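Local coordinates for CARDB domain-containing protein (Pyrococcus furiosus, PDB 3IDU) that is of unknown function but binds two manganese ions through a CARDB domain, an all-beta module cut from a longer protein, at residues Y90-V96 against N110-V116; Y4-S8 against L19-I23; V41-I47 against V68-K73. All coordinates share one frame; numbering follows the deposited sequence.

Interaction 1: residues Y90-V96 against N110-V116; sequences YRINATV and NVATFDV. With MN (manganese (II) ion), chain C.
Tyr90 and Val116 open an antiparallel ladder that runs through the pairs of strands 90-96 and 111-116 and ends where Val96 meets Asn110 beside a manganese ion. Backbone bonds tie Tyr90 to Val116, Ile92 to Phe114 and Ala94 to Ala112 in both directions. Ile92, Ala94, Phe114 and Val116 share one face. There CD1 of Ile92 presses on CG2 of Val116 at 3.4 Å, tighter than usual for two carbons, and Val116 CG2 also lies at the edge of the Phe114 ring. The methyls of Ala94 and Ala112 take little room, consistent with the close approach of Ile23 of strand 19-24, which touches Ala94 and Ile92.

The other face is mostly polar. Arg91 and Asp115 lie alongside each other and point the same way, but their planes stand 88° apart. Asp115 OD2 sits over a face of the guanidinium, 3.8 Å from Arg91 NE, so this long salt bridge rests on charge with no N-H aimed at the oxygen. Asn93 turns its CG beside its own backbone N (chi1 -79°), which carries ND2 across to Ala112 O at 3.1 Å. That carbonyl already accepts from Ala94 N, and the two donors reach it from opposite faces of its plane.

At the metal end the amide of Asn110 works with both ends. OD1 binds manganese at 2.2 Å, while ND2, standing above the plane of the Val96 carbonyl rather than on a lone pair, gives a bond of 3.0 Å to Val96 O. Asp18, Leu19, Glu104, Asn106 and Asn109 complete the shell. Held at OD1 and ND2 alike, the amide is fixed in rotation, and the metal would in turn probably polarise it and strengthen its N-H as a donor.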
loop_
_atom_site.group_PDB
_atom_site.type_symbol
_atom_site.label_atom_id
_atom_site.label_comp_id
_atom_site.label_asym_id
_atom_site.label_seq_id
_atom_site.Cartn_x
_atom_site.Cartn_y
_atom_site.Cartn_z
ATOM N N TYR A 90 -8.403 13.227 7.023
ATOM C CA TYR A 90 -8.160 12.672 5.699
ATOM C C TYR A 90 -7.982 11.157 5.732
ATOM O O TYR A 90 -7.424 10.609 6.683
ATOM C CB TYR A 90 -6.913 13.321 5.091
ATOM C CG TYR A 90 -7.047 14.805 4.834
ATOM C CD1 TYR A 90 -7.394 15.286 3.572
ATOM C CD2 TYR A 90 -6.833 15.732 5.854
ATOM C CE1 TYR A 90 -7.522 16.652 3.329
ATOM C CE2 TYR A 90 -6.959 17.101 5.624
ATOM C CZ TYR A 90 -7.302 17.554 4.361
ATOM O OH TYR A 90 -7.424 18.906 4.129
ATOM N N ARG A 91 -8.462 10.486 4.689
ATOM C CA ARG A 91 -8.344 9.034 4.581
ATOM C C ARG A 91 -7.392 8.678 3.444
ATOM O O ARG A 91 -7.625 9.037 2.290
ATOM C CB ARG A 91 -9.716 8.404 4.321
ATOM C CG ARG A 91 -9.664 6.901 4.043
ATOM C CD ARG A 91 -11.058 6.298 3.848
ATOM N NE ARG A 91 -11.889 6.399 5.048
ATOM C CZ ARG A 91 -12.663 7.439 5.351
ATOM N NH1 ARG A 91 -12.723 8.486 4.538
ATOM N NH2 ARG A 91 -13.380 7.432 6.468
ATOM N N ILE A 92 -6.306 7.989 3.776
ATOM C CA ILE A 92 -5.335 7.580 2.768
ATOM C C ILE A 92 -5.623 6.127 2.402
ATOM O O ILE A 92 -5.784 5.281 3.280
ATOM C CB ILE A 92 -3.869 7.664 3.291
ATOM C CG1 ILE A 92 -3.477 9.119 3.575
ATOM C CG2 ILE A 92 -2.903 7.129 2.236
ATOM C CD1 ILE A 92 -4.308 9.804 4.623
ATOM N N ASN A 93 -5.709 5.848 1.106
ATOM C CA ASN A 93 -5.945 4.495 0.638
ATOM C C ASN A 93 -4.782 4.100 -0.248
ATOM O O ASN A 93 -4.227 4.927 -0.967
ATOM C CB ASN A 93 -7.241 4.384 -0.184
ATOM C CG ASN A 93 -8.490 4.316 0.680
ATOM O OD1 ASN A 93 -9.348 5.194 0.617
ATOM N ND2 ASN A 93 -8.597 3.266 1.487
ATOM N N ALA A 94 -4.403 2.831 -0.178
ATOM C CA ALA A 94 -3.331 2.315 -1.007
ATOM C C ALA A 94 -3.880 1.038 -1.619
ATOM O O ALA A 94 -4.532 0.247 -0.937
ATOM C CB ALA A 94 -2.097 2.022 -0.167
ATOM N N THR A 95 -3.647 0.846 -2.910
ATOM C CA THR A 95 -4.137 -0.351 -3.576
ATOM C C THR A 95 -3.057 -0.978 -4.438
ATOM O O THR A 95 -2.165 -0.290 -4.937
ATOM C CB THR A 95 -5.335 -0.045 -4.500
ATOM O OG1 THR A 95 -4.882 0.695 -5.644
ATOM C CG2 THR A 95 -6.385 0.778 -3.764
ATOM N N VAL A 96 -3.140 -2.290 -4.609
ATOM C CA VAL A 96 -2.198 -2.993 -5.461
ATOM C C VAL A 96 -3.038 -3.901 -6.360
ATOM O O VAL A 96 -3.996 -4.528 -5.912
ATOM C CB VAL A 96 -1.149 -3.778 -4.635
ATOM C CG1 VAL A 96 -1.827 -4.803 -3.740
ATOM C CG2 VAL A 96 -0.155 -4.449 -5.571
ATOM N N ASN A 110 -5.860 -6.499 -0.867
ATOM C CA ASN A 110 -5.143 -5.625 -1.787
ATOM C C ASN A 110 -5.409 -4.147 -1.546
ATOM O O ASN A 110 -4.980 -3.307 -2.333
ATOM C CB ASN A 110 -5.517 -5.978 -3.229
ATOM C CG ASN A 110 -4.941 -7.304 -3.672
ATOM O OD1 ASN A 110 -5.043 -8.304 -2.967
ATOM N ND2 ASN A 110 -4.340 -7.320 -4.853
ATOM N N VAL A 111 -6.110 -3.822 -0.464
ATOM C CA VAL A 111 -6.419 -2.427 -0.163
ATOM C C VAL A 111 -6.092 -2.061 1.282
ATOM O O VAL A 111 -6.447 -2.790 2.210
ATOM C CB VAL A 111 -7.913 -2.129 -0.415
ATOM C CG1 VAL A 111 -8.215 -0.676 -0.080
ATOM C CG2 VAL A 111 -8.268 -2.425 -1.864
ATOM N N ALA A 112 -5.416 -0.929 1.456
ATOM C CA ALA A 112 -5.044 -0.428 2.772
ATOM C C ALA A 112 -5.784 0.880 3.042
ATOM O O ALA A 112 -6.067 1.655 2.121
ATOM C CB ALA A 112 -3.536 -0.195 2.843
ATOM N N THR A 113 -6.105 1.114 4.309
ATOM C CA THR A 113 -6.801 2.326 4.714
ATOM C C THR A 113 -6.037 2.910 5.893
ATOM O O THR A 113 -5.706 2.199 6.841
ATOM C CB THR A 113 -8.255 2.018 5.130
ATOM O OG1 THR A 113 -8.913 1.322 4.063
ATOM C CG2 THR A 113 -9.014 3.306 5.423
ATOM N N PHE A 114 -5.742 4.201 5.820
ATOM C CA PHE A 114 -5.000 4.874 6.873
ATOM C C PHE A 114 -5.549 6.286 7.026
ATOM O O PHE A 114 -5.577 7.062 6.070
ATOM C CB PHE A 114 -3.512 4.900 6.508
ATOM C CG PHE A 114 -2.608 5.261 7.648
ATOM C CD1 PHE A 114 -2.472 6.582 8.057
ATOM C CD2 PHE A 114 -1.901 4.271 8.326
ATOM C CE1 PHE A 114 -1.645 6.919 9.126
ATOM C CE2 PHE A 114 -1.070 4.595 9.399
ATOM C CZ PHE A 114 -0.943 5.923 9.800
ATOM N N ASP A 115 -5.995 6.607 8.234
ATOM C CA ASP A 115 -6.561 7.915 8.529
ATOM C C ASP A 115 -5.529 8.875 9.119
ATOM O O ASP A 115 -4.762 8.511 10.013
ATOM C CB ASP A 115 -7.747 7.737 9.478
ATOM C CG ASP A 115 -8.892 6.979 8.828
ATOM O OD1 ASP A 115 -9.458 6.064 9.466
ATOM O OD2 ASP A 115 -9.232 7.300 7.667
ATOM N N VAL A 116 -5.517 10.103 8.608
ATOM C CA VAL A 116 -4.582 11.124 9.064
ATOM C C VAL A 116 -5.314 12.397 9.469
ATOM O O VAL A 116 -6.157 12.902 8.728
ATOM C CB VAL A 116 -3.562 11.480 7.958
ATOM C CG1 VAL A 116 -2.631 12.583 8.441
ATOM C CG2 VAL A 116 -2.763 10.246 7.572
HETATM MN MN MN C . -3.837 -10.065 -2.409
#

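Interaction 2: residues Y4-S8 against L19-I23; sequences YDKLS and LTVEI. With MN (manganese (II) ion), chain C.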
loop_
_atom_site.group_PDB
_atom_site.type_symbol
_atom_site.label_atom_id
_atom_site.label_comp_id
_atom_site.label_asym_id
_atom_site.label_seq_id
_atom_site.Cartn_x
_atom_site.Cartn_y
_atom_site.Cartn_z
ATOM N N TYR A 4 5.452 -12.863 9.787
ATOM C CA TYR A 4 4.046 -13.196 9.980
ATOM C C TYR A 4 3.415 -12.156 10.892
ATOM O O TYR A 4 3.957 -11.843 11.951
ATOM C CB TYR A 4 3.881 -14.587 10.601
ATOM C CG TYR A 4 4.267 -15.718 9.681
ATOM C CD1 TYR A 4 3.601 -15.919 8.472
ATOM C CD2 TYR A 4 5.311 -16.575 10.007
ATOM C CE1 TYR A 4 3.972 -16.948 7.608
ATOM C CE2 TYR A 4 5.689 -17.604 9.154
ATOM C CZ TYR A 4 5.017 -17.784 7.957
ATOM O OH TYR A 4 5.402 -18.800 7.111
ATOM N N ASP A 5 2.279 -11.616 10.458
ATOM C CA ASP A 5 1.535 -10.616 11.222
ATOM C C ASP A 5 0.054 -10.721 10.860
ATOM O O ASP A 5 -0.334 -11.609 10.098
ATOM C CB ASP A 5 2.079 -9.206 10.944
ATOM C CG ASP A 5 2.027 -8.820 9.473
ATOM O OD1 ASP A 5 2.629 -7.782 9.120
ATOM O OD2 ASP A 5 1.388 -9.533 8.675
ATOM N N LYS A 6 -0.781 -9.836 11.399
ATOM C CA LYS A 6 -2.213 -9.912 11.113
ATOM C C LYS A 6 -2.555 -9.692 9.645
ATOM O O LYS A 6 -3.718 -9.791 9.248
ATOM C CB LYS A 6 -3.003 -8.922 11.984
ATOM C CG LYS A 6 -3.057 -7.483 11.489
ATOM C CD LYS A 6 -1.785 -6.715 11.773
ATOM C CE LYS A 6 -1.998 -5.224 11.521
ATOM N NZ LYS A 6 -0.764 -4.418 11.765
ATOM N N LEU A 7 -1.544 -9.393 8.840
ATOM C CA LEU A 7 -1.753 -9.173 7.413
ATOM C C LEU A 7 -1.012 -10.248 6.620
ATOM O O LEU A 7 -1.068 -10.282 5.390
ATOM C CB LEU A 7 -1.238 -7.787 7.016
ATOM C CG LEU A 7 -1.540 -7.320 5.593
ATOM C CD1 LEU A 7 -3.046 -7.133 5.423
ATOM C CD2 LEU A 7 -0.812 -6.015 5.320
ATOM N N SER A 8 -0.323 -11.130 7.338
ATOM C CA SER A 8 0.443 -12.199 6.712
ATOM C C SER A 8 0.350 -13.524 7.459
ATOM O O SER A 8 0.862 -13.657 8.574
ATOM C CB SER A 8 1.912 -11.792 6.603
ATOM O OG SER A 8 2.700 -12.871 6.127
ATOM N N LEU A 19 -0.547 -10.464 -3.469
ATOM C CA LEU A 19 -0.162 -9.092 -3.240
ATOM C C LEU A 19 -0.927 -8.480 -2.084
ATOM O O LEU A 19 -2.122 -8.705 -1.931
ATOM C CB LEU A 19 -0.430 -8.294 -4.509
ATOM C CG LEU A 19 0.345 -8.794 -5.724
ATOM C CD1 LEU A 19 -0.257 -8.232 -7.003
ATOM C CD2 LEU A 19 1.804 -8.379 -5.585
ATOM N N THR A 20 -0.230 -7.698 -1.271
ATOM C CA THR A 20 -0.861 -7.031 -0.146
ATOM C C THR A 20 -0.212 -5.663 0.026
ATOM O O THR A 20 0.906 -5.439 -0.436
ATOM C CB THR A 20 -0.694 -7.837 1.158
ATOM O OG1 THR A 20 -1.630 -7.357 2.133
ATOM C CG2 THR A 20 0.711 -7.676 1.702
ATOM N N VAL A 21 -0.913 -4.752 0.687
ATOM C CA VAL A 21 -0.389 -3.410 0.916
ATOM C C VAL A 21 -0.712 -2.911 2.318
ATOM O O VAL A 21 -1.734 -3.271 2.903
ATOM C CB VAL A 21 -0.963 -2.388 -0.090
ATOM C CG1 VAL A 21 -0.433 -2.661 -1.480
ATOM C CG2 VAL A 21 -2.484 -2.444 -0.073
ATOM N N GLU A 22 0.174 -2.070 2.843
ATOM C CA GLU A 22 0.007 -1.488 4.166
ATOM C C GLU A 22 0.642 -0.102 4.128
ATOM O O GLU A 22 1.677 0.094 3.492
ATOM C CB GLU A 22 0.711 -2.337 5.226
ATOM C CG GLU A 22 0.090 -2.232 6.610
ATOM C CD GLU A 22 1.031 -2.683 7.715
ATOM O OE1 GLU A 22 1.792 -3.645 7.497
ATOM O OE2 GLU A 22 0.999 -2.077 8.803
ATOM N N ILE A 23 0.018 0.855 4.805
ATOM C CA ILE A 23 0.529 2.222 4.852
ATOM C C ILE A 23 1.085 2.494 6.245
ATOM O O ILE A 23 0.499 2.071 7.239
ATOM C CB ILE A 23 -0.590 3.245 4.594
ATOM C CG1 ILE A 23 -1.172 3.050 3.194
ATOM C CG2 ILE A 23 -0.052 4.658 4.785
ATOM C CD1 ILE A 23 -2.573 3.611 3.045
HETATM MN MN MN C . -3.837 -10.065 -2.409
#
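Leu7 brings the N-terminal arm against Thr20 without forming a strand pair: the nearest CA atoms, those of Leu7 and Thr20, remain 7.9 Å apart. Residues 4-8 fold into a type I beta turn from Asp5 to Ser8, closed by backbone bonds in both directions between these two residues, with Ser8 N lying 2.8 Å from Asp5 O. Residues 19-23 are an extended strand whose hydrogen-bonding edge is used by strand 35-43, through Thr20 with Lys42 and Glu22 with His40. The turn meets this strand mainly through side chains.

Leu7 has the largest share of the contact. With CG anti to the backbone N (chi1 -172°), its branched end reaches Thr20 tip to tip, and CG comes to 3.5 Å from Thr20 OG1. The hydroxyl, though beside an apolar group, is satisfied by a hydrogen bond with the backbone carbonyl of Asn109. One methyl, CD2, goes on to lie 4.0 Å from Glu22 CB, so the aliphatic part of the glutamate extends the apolar patch. A branched leucine suits the spot, spanning two residues on the same side of a strand.

Charged groups gather loosely at the Glu22 end. Lys6 runs roughly perpendicular to Glu22, and Lys6 NZ stays 4.2 Å from Glu22 OE2, too far for a salt bridge; the attraction may offset Asp5, whose OD1 lies 4.5 Å from Glu22 OE1.

While Thr20 and Glu22 face the arm, Val21 points the other way, into the packing between the sheets. At the strand's start, Leu19 O binds manganese at 2.2 Å, together with Asp18, Glu104, Asn106, Asn109 and Asn110. The arrangement is that of an edge strand in a beta sandwich, consistent with the E-set clan of CARDB domains, with one end serving a metal site.

Interaction 3: residues V41-I47 against V68-K73; sequences VKNLGGI and VSLGPK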
loop_
_atom_site.group_PDB
_atom_site.type_symbol
_atom_site.label_atom_id
_atom_site.label_comp_id
_atom_site.label_asym_id
_atom_site.label_seq_id
_atom_site.Cartn_x
_atom_site.Cartn_y
_atom_site.Cartn_z
ATOM N N VAL A 41 4.508 -2.925 0.194
ATOM C CA VAL A 41 3.858 -3.849 -0.735
ATOM C C VAL A 41 4.581 -5.188 -0.647
ATOM O O VAL A 41 5.807 -5.254 -0.755
ATOM C CB VAL A 41 3.891 -3.295 -2.186
ATOM C CG1 VAL A 41 5.326 -3.187 -2.679
ATOM C CG2 VAL A 41 3.066 -4.180 -3.108
ATOM N N LYS A 42 3.822 -6.261 -0.436
ATOM C CA LYS A 42 4.427 -7.578 -0.304
ATOM C C LYS A 42 3.776 -8.625 -1.190
ATOM O O LYS A 42 2.622 -8.487 -1.593
ATOM C CB LYS A 42 4.330 -8.038 1.155
ATOM C CG LYS A 42 4.672 -6.940 2.155
ATOM C CD LYS A 42 4.318 -7.306 3.587
ATOM C CE LYS A 42 5.308 -8.293 4.182
ATOM N NZ LYS A 42 5.094 -8.466 5.657
ATOM N N ASN A 43 4.543 -9.662 -1.505
ATOM C CA ASN A 43 4.038 -10.786 -2.276
ATOM C C ASN A 43 4.208 -11.952 -1.319
ATOM O O ASN A 43 5.319 -12.430 -1.111
ATOM C CB ASN A 43 4.865 -11.046 -3.535
ATOM C CG ASN A 43 4.366 -12.254 -4.310
ATOM O OD1 ASN A 43 3.355 -12.863 -3.949
ATOM N ND2 ASN A 43 5.067 -12.600 -5.386
ATOM N N LEU A 44 3.109 -12.392 -0.719
ATOM C CA LEU A 44 3.158 -13.493 0.232
ATOM C C LEU A 44 3.230 -14.850 -0.456
ATOM O O LEU A 44 3.484 -15.860 0.199
ATOM C CB LEU A 44 1.919 -13.459 1.125
ATOM C CG LEU A 44 1.574 -12.115 1.765
ATOM C CD1 LEU A 44 0.247 -12.223 2.508
ATOM C CD2 LEU A 44 2.688 -11.690 2.703
ATOM N N GLY A 45 3.013 -14.863 -1.769
ATOM C CA GLY A 45 3.011 -16.107 -2.522
ATOM C C GLY A 45 4.336 -16.675 -2.993
ATOM O O GLY A 45 5.383 -16.045 -2.851
ATOM N N GLY A 46 4.274 -17.873 -3.570
ATOM C CA GLY A 46 5.469 -18.544 -4.061
ATOM C C GLY A 46 5.764 -18.298 -5.532
ATOM O O GLY A 46 6.733 -18.832 -6.079
ATOM N N ILE A 47 4.917 -17.500 -6.174
ATOM C CA ILE A 47 5.090 -17.155 -7.580
ATOM C C ILE A 47 5.309 -15.653 -7.633
ATOM O O ILE A 47 4.638 -14.902 -6.928
ATOM C CB ILE A 47 3.844 -17.521 -8.410
ATOM C CG1 ILE A 47 3.596 -19.026 -8.330
ATOM C CG2 ILE A 47 4.030 -17.077 -9.853
ATOM C CD1 ILE A 47 4.712 -19.873 -8.902
ATOM N N VAL A 68 5.477 -1.750 -9.877
ATOM C CA VAL A 68 6.531 -2.527 -9.238
ATOM C C VAL A 68 6.506 -4.008 -9.562
ATOM O O VAL A 68 5.527 -4.530 -10.091
ATOM C CB VAL A 68 6.486 -2.392 -7.697
ATOM C CG1 VAL A 68 6.477 -0.928 -7.303
ATOM C CG2 VAL A 68 5.277 -3.113 -7.144
ATOM N N SER A 69 7.619 -4.666 -9.254
ATOM C CA SER A 69 7.747 -6.094 -9.456
ATOM C C SER A 69 8.042 -6.667 -8.083
ATOM O O SER A 69 8.650 -6.000 -7.246
ATOM C CB SER A 69 8.899 -6.416 -10.410
ATOM O OG SER A 69 10.133 -5.974 -9.871
ATOM N N LEU A 70 7.591 -7.893 -7.834
ATOM C CA LEU A 70 7.832 -8.533 -6.548
ATOM C C LEU A 70 8.008 -10.022 -6.714
ATOM O O LEU A 70 7.108 -10.717 -7.188
ATOM C CB LEU A 70 6.673 -8.279 -5.583
ATOM C CG LEU A 70 6.504 -6.856 -5.054
ATOM C CD1 LEU A 70 5.137 -6.745 -4.385
ATOM C CD2 LEU A 70 7.617 -6.513 -4.081
ATOM N N GLY A 71 9.179 -10.507 -6.328
ATOM C CA GLY A 71 9.438 -11.928 -6.420
ATOM C C GLY A 71 8.692 -12.627 -5.303
ATOM O O GLY A 71 8.058 -11.976 -4.468
ATOM N N PRO A 72 8.738 -13.961 -5.265
ATOM C CA PRO A 72 8.040 -14.689 -4.202
ATOM C C PRO A 72 8.533 -14.261 -2.817
ATOM O O PRO A 72 9.734 -14.082 -2.600
ATOM C CB PRO A 72 8.349 -16.155 -4.522
ATOM C CG PRO A 72 9.627 -16.093 -5.302
ATOM C CD PRO A 72 9.445 -14.879 -6.172
ATOM N N LYS A 73 7.594 -14.081 -1.895
ATOM C CA LYS A 73 7.915 -13.684 -0.535
ATOM C C LYS A 73 8.770 -12.419 -0.459
ATOM O O LYS A 73 9.560 -12.264 0.469
ATOM C CB LYS A 73 8.624 -14.835 0.192
ATOM C CG LYS A 73 7.750 -16.062 0.421
ATOM C CD LYS A 73 8.469 -17.100 1.278
ATOM C CE LYS A 73 7.572 -18.286 1.609
ATOM N NZ LYS A 73 8.297 -19.348 2.369
#
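Leu70 and Asn43 meet through their CB atoms, 3.9 Å apart, and together with Val41 they make up the body of this contact. Strands 41-43 and 68-70 belong to different sheets, their axes 7.8 Å apart at the closest and inclined by 38°, so side chains rather than a backbone ladder fill the gap.

Leu70 swings its CG to the side of its N and crosses Val41 obliquely. Its CD1 packs 3.5 Å from Val41 CG2 and also lies over the backbone of Lys42. Branched aliphatic groups suit this place between two sheets, offering several methyls to pack across the gap.

Asn43 is the polar counterpart. It extends CG directly opposite its N (chi1 178°), which sends the buried amide into the loop that follows its strand. ND2 gives a nearly straight bond (168°) to Ile47 O at 2.8 Å, in the plane of the amide, and, probably sharing its second hydrogen, weak bonds to Leu70 O and Gly71 O of the opposite segment. OD1 takes Gly45 N at 3.0 Å, closing an Asx turn, and accepts from Asp18 N as well. Asparagine fits because one short side chain carries both a donor and an acceptor, here used to hold two bends together.

Farther out, the Pro72 ring sets its CB 3.5 Å from Gly46 O, and Lys73 N makes a weak bond to Gly45 O. Lys73 takes positive phi and psi in the turn just before strand 75-82.

Strand 35-43 runs between strands 19-24 and 75-82 in the three-stranded sheet, whereas strand 61-70 is an edge of the five-stranded one. Leu19 and Lys76 touch Leu70, Val21 lies against Val41, and Thr52 and Val54 of strand 49-58 reach Val68.

Interaction 1 is a ladder within the five-stranded sheet, interaction 3 spans the two sheets, and interaction 2 lays the N-terminal arm on the outer face of an edge strand. All three are partly buried; interaction 1 is nearest the middle, its centre about 7 Å from that of the chain, and interaction 3 farthest out, about 13 Å. Repeated backbone bonds make the first, sparse apolar contact with loose charges at one end the second, and aliphatic packing plus a buried amide the third. Val96 touches both Val21 and Val41, and Leu44 meets Leu7 and Ser8. Interactions 1 and 2 share one manganese ion, bound by a side-chain oxygen and a backbone carbonyl respectively.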